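Local coordinates for putative nucleic acid-binding lipoprotein (Klebsiella pneumoniae subsp. pneumoniae MGH 78578, PDB 3F1Z), which is of unknown function but, as a putative lipoprotein with an OB-fold, may bind nucleic acid, at residues G113-V118 and P124-P129. Numbering follows the deposited sequence.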
loop_
_atom_site.group_PDB
_atom_site.type_symbol
_atom_site.label_atom_id
_atom_site.label_comp_id
_atom_site.label_asym_id
_atom_site.label_seq_id
_atom_site.Cartn_x
_atom_site.Cartn_y
_atom_site.Cartn_z
ATOM N N GLY A 113 -4.717 2.956 -0.940
ATOM C CA GLY A 113 -4.706 2.480 0.423
ATOM C C GLY A 113 -4.750 3.650 1.353
ATOM O O GLY A 113 -4.488 4.790 0.911
ATOM N N GLN A 114 -5.029 3.373 2.637
ATOM C CA GLN A 114 -5.171 4.408 3.659
ATOM C C GLN A 114 -4.047 4.386 4.664
ATOM O O GLN A 114 -3.631 3.321 5.110
ATOM C CB GLN A 114 -6.491 4.249 4.374
ATOM C CG GLN A 114 -6.821 5.420 5.279
ATOM C CD GLN A 114 -8.178 5.299 5.948
ATOM O OE1 GLN A 114 -8.608 4.195 6.305
ATOM N NE2 GLN A 114 -8.843 6.425 6.144
ATOM N N VAL A 115 -3.543 5.569 5.026
ATOM C CA VAL A 115 -2.472 5.669 6.019
ATOM C C VAL A 115 -3.052 5.703 7.410
ATOM O O VAL A 115 -3.895 6.541 7.750
ATOM C CB VAL A 115 -1.603 6.927 5.836
ATOM C CG1 VAL A 115 -0.509 6.980 6.905
ATOM C CG2 VAL A 115 -0.978 6.966 4.434
ATOM N N HIS A 116 -2.654 4.711 8.190
ATOM C CA HIS A 116 -2.992 4.605 9.606
ATOM C C HIS A 116 -1.704 4.952 10.321
ATOM O O HIS A 116 -0.670 5.170 9.673
ATOM C CB HIS A 116 -3.468 3.185 9.924
ATOM C CG HIS A 116 -4.859 2.912 9.442
ATOM N ND1 HIS A 116 -5.589 1.817 9.851
ATOM C CD2 HIS A 116 -5.665 3.616 8.613
ATOM C CE1 HIS A 116 -6.769 1.830 9.252
ATOM N NE2 HIS A 116 -6.855 2.928 8.518
ATOM N N GLN A 117 -1.746 5.026 11.637
ATOM C CA GLN A 117 -0.559 5.441 12.388
ATOM C C GLN A 117 0.624 4.478 12.139
ATOM O O GLN A 117 0.457 3.266 12.113
ATOM C CB GLN A 117 -0.874 5.579 13.893
ATOM C CG GLN A 117 0.198 6.397 14.662
ATOM C CD GLN A 117 0.161 7.923 14.395
ATOM O OE1 GLN A 117 0.977 8.474 13.631
ATOM N NE2 GLN A 117 -0.794 8.597 15.023
ATOM N N VAL A 118 1.804 5.045 11.901
ATOM C CA VAL A 118 3.030 4.277 11.688
ATOM C C VAL A 118 3.858 4.218 12.984
ATOM O O VAL A 118 4.390 5.226 13.419
ATOM C CB VAL A 118 3.844 4.927 10.594
ATOM C CG1 VAL A 118 5.156 4.133 10.295
ATOM C CG2 VAL A 118 2.984 5.061 9.339
ATOM N N PRO A 124 5.036 3.026 6.255
ATOM C CA PRO A 124 3.663 2.622 6.520
ATOM C C PRO A 124 3.245 1.358 5.802
ATOM O O PRO A 124 3.748 1.064 4.737
ATOM C CB PRO A 124 2.841 3.780 5.944
ATOM C CG PRO A 124 3.669 4.425 5.010
ATOM C CD PRO A 124 5.099 4.202 5.388
ATOM N N THR A 125 2.364 0.607 6.432
ATOM C CA THR A 125 1.671 -0.503 5.805
ATOM C C THR A 125 0.289 0.083 5.525
ATOM O O THR A 125 -0.447 0.443 6.454
ATOM C CB THR A 125 1.585 -1.739 6.713
ATOM O OG1 THR A 125 2.912 -2.208 6.975
ATOM C CG2 THR A 125 0.809 -2.841 5.997
ATOM N N LEU A 126 -0.020 0.256 4.249
ATOM C CA LEU A 126 -1.285 0.829 3.834
ATOM C C LEU A 126 -2.426 -0.166 4.132
ATOM O O LEU A 126 -2.274 -1.377 3.921
ATOM C CB LEU A 126 -1.241 1.258 2.365
ATOM C CG LEU A 126 -0.311 2.452 2.112
ATOM C CD1 LEU A 126 -0.329 2.881 0.648
ATOM C CD2 LEU A 126 -0.711 3.610 2.989
ATOM N N GLN A 127 -3.518 0.375 4.662
ATOM C CA GLN A 127 -4.673 -0.372 5.127
ATOM C C GLN A 127 -5.871 -0.180 4.204
ATOM O O GLN A 127 -5.899 0.773 3.437
ATOM C CB GLN A 127 -5.044 0.151 6.530
ATOM C CG GLN A 127 -3.882 0.091 7.507
ATOM C CD GLN A 127 -3.423 -1.330 7.785
ATOM O OE1 GLN A 127 -4.248 -2.229 7.906
ATOM N NE2 GLN A 127 -2.107 -1.545 7.889
ATOM N N ASN A 128 -6.875 -1.064 4.338
ATOM C CA ASN A 128 -8.138 -1.040 3.527
ATOM C C ASN A 128 -7.918 -0.818 2.041
ATOM O O ASN A 128 -8.567 -0.021 1.431
ATOM C CB ASN A 128 -9.093 -0.008 4.067
ATOM C CG ASN A 128 -9.453 -0.279 5.505
ATOM O OD1 ASN A 128 -9.883 -1.399 5.860
ATOM N ND2 ASN A 128 -9.282 0.742 6.369
ATOM N N PRO A 129 -6.981 -1.546 1.459
ATOM C CA PRO A 129 -6.625 -1.222 0.114
ATOM C C PRO A 129 -7.572 -1.651 -0.931
ATOM O O PRO A 129 -8.386 -2.544 -0.702
ATOM C CB PRO A 129 -5.289 -1.953 -0.092
ATOM C CG PRO A 129 -4.991 -2.625 1.155
ATOM C CD PRO A 129 -6.177 -2.641 2.003
HETATM O O HOH W 1 -0.493 2.915 7.339
#
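T125 O is gripped twice: a water donates to it from 2.6 Å while accepting from H116 N, and Q127 NE2 reaches back to it at 3.0 Å. The amide nitrogen stands above that carbonyl plane, 59° out of it, so this second bond does not use a lone pair. The water thus spans the two segments where direct pairing has ended.

Direct pairing is confined to Q114 and Q127, an antiparallel hydrogen-bonded pair: Q114 N gives to Q127 O at 2.9 Å and Q127 N to Q114 O at 3.0 Å. Outside the pair, Q114 NE2 bonds G49 O, while Q114 OE1 takes H116 NE2 at 3.1 Å, nearly in the imidazole plane. One ring face receives Q127 CG in a CH-pi contact, 3.6 Å from CG to the H116 centroid and offset toward the rim; together the two contacts probably limit the rotation of the ring. In Q127, chi1 (-55°, CG anti to the carbonyl carbon) sets CG over the imidazole, and the bend at chi2 (-64°) turns the amide back to T125 O.

Among buried residues, L126 CD2 meets V115 CG2 at 3.7 Å, and F32 of helix 29-38 touches both V115 and P124. The partly exposed V118 packs its CG2 on P124 CB. At N128 the chain turns a corner from strand 125-127 into 129-131, which pairs with 108-114 in the curled OB-fold sheet. The segments part around the water and meet again at V118 and P124; past the single bonded pair, the water bridge and the H116 and Q127 side chains, rather than further direct backbone bonds, link them.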